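Local coordinates for protein CRISPR-associated endonuclease C2c1 (PDB 5U31) that cuts target DNA with its RuvC nuclease domain under the direction of a guide RNA, as part of bacterial antiviral defence, at residues P841-E853 with V886-F898. The protein carries 3 engineered substitutions. Residues are numbered along the deposited sequence; the frame is centred on the assembly and turned at random.
Sequences PPCQLILLAELSE and VHDLLVGTMYAAF. Engineered in segment 841-853: A849 (natural residue Glu). With nucleotides of chain E.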
loop_
_atom_site.group_PDB
_atom_site.type_symbol
_atom_site.label_atom_id
_atom_site.label_comp_id
_atom_site.label_asym_id
_atom_site.label_seq_id
_atom_site.Cartn_x
_atom_site.Cartn_y
_atom_site.Cartn_z
ATOM N N PRO A 841 -2.489 5.299 31.622
ATOM C CA PRO A 841 -1.323 6.082 31.230
ATOM C C PRO A 841 -0.935 5.776 29.798
ATOM O O PRO A 841 -1.089 4.635 29.323
ATOM C CB PRO A 841 -0.242 5.619 32.216
ATOM C CG PRO A 841 -1.000 5.138 33.398
ATOM C CD PRO A 841 -2.238 4.508 32.838
ATOM N N PRO A 842 -0.410 6.759 29.075
ATOM C CA PRO A 842 -0.131 6.559 27.653
ATOM C C PRO A 842 1.159 5.787 27.420
ATOM O O PRO A 842 2.009 5.639 28.301
ATOM C CB PRO A 842 -0.014 7.988 27.117
ATOM C CG PRO A 842 0.555 8.736 28.264
ATOM C CD PRO A 842 -0.042 8.115 29.517
ATOM N N CYS A 843 1.284 5.291 26.192
ATOM C CA CYS A 843 2.484 4.619 25.719
ATOM C C CYS A 843 3.239 5.560 24.793
ATOM O O CYS A 843 2.644 6.152 23.889
ATOM C CB CYS A 843 2.135 3.333 24.972
ATOM S SG CYS A 843 1.068 2.199 25.858
ATOM N N GLN A 844 4.546 5.688 25.009
ATOM C CA GLN A 844 5.339 6.580 24.175
ATOM C C GLN A 844 5.714 5.964 22.835
ATOM O O GLN A 844 6.114 6.700 21.927
ATOM C CB GLN A 844 6.606 7.019 24.916
ATOM C CG GLN A 844 6.352 7.874 26.153
ATOM C CD GLN A 844 5.945 7.045 27.349
ATOM O OE1 GLN A 844 6.123 5.829 27.357
ATOM N NE2 GLN A 844 5.387 7.695 28.364
ATOM N N LEU A 845 5.580 4.649 22.679
ATOM C CA LEU A 845 5.966 3.975 21.448
ATOM C C LEU A 845 4.896 2.969 21.052
ATOM O O LEU A 845 4.354 2.258 21.903
ATOM C CB LEU A 845 7.320 3.273 21.609
ATOM C CG LEU A 845 7.772 2.274 20.544
ATOM C CD1 LEU A 845 7.906 2.944 19.189
ATOM C CD2 LEU A 845 9.086 1.642 20.961
ATOM N N ILE A 846 4.591 2.926 19.758
ATOM C CA ILE A 846 3.744 1.899 19.162
ATOM C C ILE A 846 4.646 0.978 18.356
ATOM O O ILE A 846 5.294 1.417 17.398
ATOM C CB ILE A 846 2.646 2.507 18.277
ATOM C CG1 ILE A 846 1.648 3.288 19.122
ATOM C CG2 ILE A 846 1.923 1.428 17.494
ATOM C CD1 ILE A 846 0.691 4.086 18.295
ATOM N N LEU A 847 4.693 -0.293 18.740
ATOM C CA LEU A 847 5.618 -1.255 18.147
ATOM C C LEU A 847 4.844 -2.188 17.220
ATOM O O LEU A 847 4.125 -3.079 17.681
ATOM C CB LEU A 847 6.346 -2.045 19.233
ATOM C CG LEU A 847 7.466 -2.949 18.719
ATOM C CD1 LEU A 847 8.529 -2.124 18.027
ATOM C CD2 LEU A 847 8.068 -3.758 19.849
ATOM N N LEU A 848 4.999 -1.985 15.916
ATOM C CA LEU A 848 4.377 -2.845 14.921
ATOM C C LEU A 848 5.345 -3.936 14.479
ATOM O O LEU A 848 6.531 -3.926 14.812
ATOM C CB LEU A 848 3.930 -2.025 13.714
ATOM C CG LEU A 848 2.824 -1.003 13.933
ATOM C CD1 LEU A 848 2.765 -0.094 12.739
ATOM C CD2 LEU A 848 1.524 -1.725 14.089
ATOM N N ALA A 849 4.830 -4.887 13.710
ATOM C CA ALA A 849 5.693 -5.889 13.106
ATOM C C ALA A 849 6.312 -5.333 11.833
ATOM O O ALA A 849 5.664 -4.607 11.073
ATOM C CB ALA A 849 4.913 -7.168 12.801
ATOM N N GLU A 850 7.579 -5.662 11.618
ATOM C CA GLU A 850 8.292 -5.267 10.409
ATOM C C GLU A 850 7.810 -6.148 9.262
ATOM O O GLU A 850 8.211 -7.306 9.145
ATOM C CB GLU A 850 9.797 -5.385 10.626
ATOM C CG GLU A 850 10.617 -5.328 9.362
ATOM C CD GLU A 850 10.235 -4.150 8.514
ATOM O OE1 GLU A 850 10.022 -3.064 9.086
ATOM O OE2 GLU A 850 10.124 -4.318 7.286
ATOM N N LEU A 851 6.936 -5.608 8.408
ATOM C CA LEU A 851 6.368 -6.378 7.306
ATOM C C LEU A 851 6.553 -5.676 5.966
ATOM O O LEU A 851 5.746 -5.857 5.049
ATOM C CB LEU A 851 4.888 -6.667 7.546
ATOM C CG LEU A 851 4.560 -7.455 8.809
ATOM C CD1 LEU A 851 3.073 -7.727 8.869
ATOM C CD2 LEU A 851 5.355 -8.749 8.858
ATOM N N SER A 852 7.612 -4.879 5.830
ATOM C CA SER A 852 7.839 -4.188 4.566
ATOM C C SER A 852 8.083 -5.166 3.427
ATOM O O SER A 852 7.703 -4.888 2.287
ATOM C CB SER A 852 9.017 -3.228 4.692
ATOM O OG SER A 852 10.208 -3.941 4.971
ATOM N N GLU A 853 8.714 -6.306 3.704
ATOM C CA GLU A 853 8.989 -7.271 2.646
ATOM C C GLU A 853 7.801 -8.174 2.343
ATOM O O GLU A 853 7.859 -8.945 1.381
ATOM C CB GLU A 853 10.203 -8.125 3.010
ATOM C CG GLU A 853 11.400 -7.328 3.493
ATOM C CD GLU A 853 12.590 -8.212 3.805
ATOM O OE1 GLU A 853 13.288 -8.622 2.852
ATOM O OE2 GLU A 853 12.814 -8.513 4.998
ATOM N N VAL A 886 0.983 14.551 15.681
ATOM C CA VAL A 886 0.502 15.579 16.599
ATOM C C VAL A 886 0.599 15.123 18.045
ATOM O O VAL A 886 0.769 15.946 18.953
ATOM C CB VAL A 886 -0.945 15.963 16.256
ATOM C CG1 VAL A 886 -1.287 17.293 16.872
ATOM C CG2 VAL A 886 -1.145 15.992 14.763
ATOM N N HIS A 887 0.468 13.825 18.293
ATOM C CA HIS A 887 0.399 13.310 19.652
ATOM C C HIS A 887 1.762 12.984 20.240
ATOM O O HIS A 887 1.826 12.547 21.394
ATOM C CB HIS A 887 -0.490 12.065 19.693
ATOM C CG HIS A 887 -1.851 12.280 19.110
ATOM N ND1 HIS A 887 -2.860 12.924 19.794
ATOM C CD2 HIS A 887 -2.368 11.937 17.906
ATOM C CE1 HIS A 887 -3.942 12.966 19.036
ATOM N NE2 HIS A 887 -3.670 12.373 17.886
ATOM N N ASP A 888 2.843 13.184 19.483
ATOM C CA ASP A 888 4.198 12.848 19.927
ATOM C C ASP A 888 4.354 11.353 20.209
ATOM O O ASP A 888 5.105 10.956 21.104
ATOM C CB ASP A 888 4.602 13.663 21.161
ATOM C CG ASP A 888 4.593 15.149 20.906
ATOM O OD1 ASP A 888 5.185 15.580 19.898
ATOM O OD2 ASP A 888 3.992 15.887 21.711
ATOM N N LEU A 889 3.646 10.513 19.454
ATOM C CA LEU A 889 3.743 9.064 19.569
ATOM C C LEU A 889 4.714 8.527 18.531
ATOM O O LEU A 889 4.566 8.806 17.336
ATOM C CB LEU A 889 2.384 8.397 19.369
ATOM C CG LEU A 889 1.290 8.715 20.373
ATOM C CD1 LEU A 889 0.087 7.843 20.087
ATOM C CD2 LEU A 889 1.818 8.482 21.768
ATOM N N LEU A 890 5.687 7.746 18.981
ATOM C CA LEU A 890 6.609 7.074 18.077
ATOM C C LEU A 890 5.987 5.768 17.605
ATOM O O LEU A 890 5.466 4.994 18.415
ATOM C CB LEU A 890 7.937 6.786 18.772
ATOM C CG LEU A 890 8.591 7.909 19.569
ATOM C CD1 LEU A 890 9.768 7.363 20.345
ATOM C CD2 LEU A 890 9.030 9.019 18.646
ATOM N N VAL A 891 6.042 5.515 16.304
ATOM C CA VAL A 891 5.664 4.214 15.766
ATOM C C VAL A 891 6.913 3.579 15.169
ATOM O O VAL A 891 7.589 4.180 14.323
ATOM C CB VAL A 891 4.520 4.318 14.745
ATOM C CG1 VAL A 891 4.315 5.755 14.313
ATOM C CG2 VAL A 891 4.758 3.394 13.546
ATOM N N GLY A 892 7.245 2.380 15.658
ATOM C CA GLY A 892 8.378 1.637 15.161
ATOM C C GLY A 892 7.971 0.212 14.828
ATOM O O GLY A 892 6.853 -0.222 15.116
ATOM N N THR A 893 8.901 -0.509 14.214
ATOM C CA THR A 893 8.666 -1.882 13.801
ATOM C C THR A 893 9.639 -2.816 14.505
ATOM O O THR A 893 10.691 -2.399 14.994
ATOM C CB THR A 893 8.807 -2.042 12.286
ATOM O OG1 THR A 893 10.105 -1.590 11.880
ATOM C CG2 THR A 893 7.735 -1.238 11.565
HETATM N N MSE A 894 9.264 -4.090 14.554
HETATM C CA MSE A 894 10.127 -5.138 15.089
HETATM C C MSE A 894 10.235 -6.298 14.113
HETATM O O MSE A 894 9.263 -6.645 13.440
HETATM C CB MSE A 894 9.604 -5.647 16.431
HETATM C CG MSE A 894 10.553 -5.415 17.590
HETATM SE SE MSE A 894 12.252 -6.328 17.370
HETATM C CE MSE A 894 13.374 -5.083 18.361
ATOM N N TYR A 895 11.425 -6.893 14.052
ATOM C CA TYR A 895 11.667 -8.052 13.205
ATOM C C TYR A 895 10.670 -9.159 13.526
ATOM O O TYR A 895 10.636 -9.673 14.649
ATOM C CB TYR A 895 13.098 -8.533 13.404
ATOM C CG TYR A 895 13.517 -9.576 12.411
ATOM C CD1 TYR A 895 13.841 -9.226 11.110
ATOM C CD2 TYR A 895 13.582 -10.911 12.766
ATOM C CE1 TYR A 895 14.222 -10.176 10.192
ATOM C CE2 TYR A 895 13.961 -11.863 11.856
ATOM C CZ TYR A 895 14.282 -11.495 10.570
ATOM O OH TYR A 895 14.664 -12.447 9.652
ATOM N N ALA A 896 9.857 -9.535 12.540
ATOM C CA ALA A 896 8.645 -10.303 12.795
ATOM C C ALA A 896 8.749 -11.767 12.393
ATOM O O ALA A 896 7.757 -12.494 12.504
ATOM C CB ALA A 896 7.458 -9.654 12.086
ATOM N N ALA A 897 9.911 -12.219 11.924
ATOM C CA ALA A 897 10.026 -13.591 11.443
ATOM C C ALA A 897 9.827 -14.566 12.598
ATOM O O ALA A 897 10.491 -14.463 13.635
ATOM C CB ALA A 897 11.378 -13.810 10.773
ATOM N N PHE A 898 8.891 -15.501 12.422
ATOM C CA PHE A 898 8.496 -16.468 13.438
ATOM C C PHE A 898 7.872 -15.828 14.671
ATOM O O PHE A 898 7.874 -16.437 15.740
ATOM C CB PHE A 898 9.677 -17.349 13.852
ATOM C CG PHE A 898 10.278 -18.110 12.715
ATOM C CD1 PHE A 898 9.690 -19.281 12.267
ATOM C CD2 PHE A 898 11.424 -17.658 12.093
ATOM C CE1 PHE A 898 10.233 -19.980 11.226
ATOM C CE2 PHE A 898 11.971 -18.353 11.046
ATOM C CZ PHE A 898 11.376 -19.517 10.611
ATOM P P DT E 3 8.570 -19.311 6.041
ATOM O OP1 DT E 3 7.335 -18.879 5.343
ATOM O OP2 DT E 3 9.747 -19.784 5.276
ATOM O "O5'" DT E 3 9.063 -18.130 6.983
ATOM C "C5'" DT E 3 9.045 -18.302 8.375
ATOM C "C4'" DT E 3 8.766 -16.985 9.057
ATOM O "O4'" DT E 3 9.549 -15.942 8.415
ATOM C "C3'" DT E 3 7.313 -16.534 8.991
ATOM O "O3'" DT E 3 6.928 -15.972 10.243
ATOM C "C2'" DT E 3 7.319 -15.497 7.863
ATOM C "C1'" DT E 3 8.709 -14.887 8.001
ATOM N N1 DT E 3 9.269 -14.315 6.721
ATOM C C2 DT E 3 9.846 -13.058 6.728
ATOM O O2 DT E 3 9.920 -12.357 7.722
ATOM N N3 DT E 3 10.335 -12.644 5.516
ATOM C C4 DT E 3 10.311 -13.342 4.322
ATOM O O4 DT E 3 10.778 -12.882 3.282
ATOM C C5 DT E 3 9.696 -14.653 4.389
ATOM C C7 DT E 3 9.609 -15.512 3.159
ATOM C C6 DT E 3 9.214 -15.068 5.571
ATOM P P DG E 4 5.470 -16.266 10.850
ATOM O OP1 DG E 4 5.562 -16.279 12.322
ATOM O OP2 DG E 4 4.886 -17.425 10.142
ATOM O "O5'" DG E 4 4.636 -14.975 10.447
ATOM C "C5'" DG E 4 4.974 -13.721 11.005
ATOM C "C4'" DG E 4 4.351 -12.611 10.194
ATOM O "O4'" DG E 4 5.114 -12.425 8.986
ATOM C "C3'" DG E 4 2.940 -12.905 9.729
ATOM O "O3'" DG E 4 2.020 -12.474 10.718
ATOM C "C2'" DG E 4 2.825 -12.067 8.462
ATOM C "C1'" DG E 4 4.256 -12.071 7.923
ATOM N N9 DG E 4 4.471 -12.998 6.817
ATOM C C8 DG E 4 3.811 -14.181 6.576
ATOM N N7 DG E 4 4.224 -14.796 5.499
ATOM C C5 DG E 4 5.220 -13.968 4.996
ATOM C C6 DG E 4 6.032 -14.109 3.843
ATOM O O6 DG E 4 6.031 -15.025 3.014
ATOM N N1 DG E 4 6.914 -13.040 3.702
ATOM C C2 DG E 4 6.999 -11.968 4.565
ATOM N N2 DG E 4 7.910 -11.028 4.267
ATOM N N3 DG E 4 6.246 -11.826 5.646
ATOM C C4 DG E 4 5.381 -12.857 5.797
#
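Where A849 meets A896, CB to CB at 3.6 Å, two parallel strands run out onto DNA at a substituted active-site position. A849 is engineered; the natural residue, a glutamate, is probably one of the acidic residues of the RuvC active site. Just beyond, CD2 of L851 lies 3.6 Å from C1' of DG4 of chain E, apolar against sugar. F898 N donates to O3' of DT3 of chain E (3.0 Å), and the F898 ring has C5' of that nucleotide over one face, offset toward the rim.

Behind this end, I846 and L848 each use both N and O, bonding the residues on either side of their partner: I846 N to L890 O and I846 O to G892 N, then L848 N to G892 O and L848 O to M894 N. G892 puts no side chain on the face shared by L845 and L847, and CD1 of L845 lies 3.6 Å from its N. L847, with CG anti to its backbone N (chi1 -172°), sends CD2 to CG of selenomethionine M894 at 3.7 Å. On the other face beta-branched I846 and V891, suited to extended strands, meet flank to flank, and CD1 of L848 reaches CG2 of V891. E850 OE1 approaches T893 OG1, whose hydroxyl is hydrogen-bonded to N533 O.

The connection through helices 862-871 and 873-884 makes a beta-alpha-beta crossover of the RNase H-like fold: F877 of helix 873-884 covers L848 and V891, helix 796-822 packs on I846 and L889, and strand 566-572 flanks 845-850, leaving 890-895 outermost in its sheet.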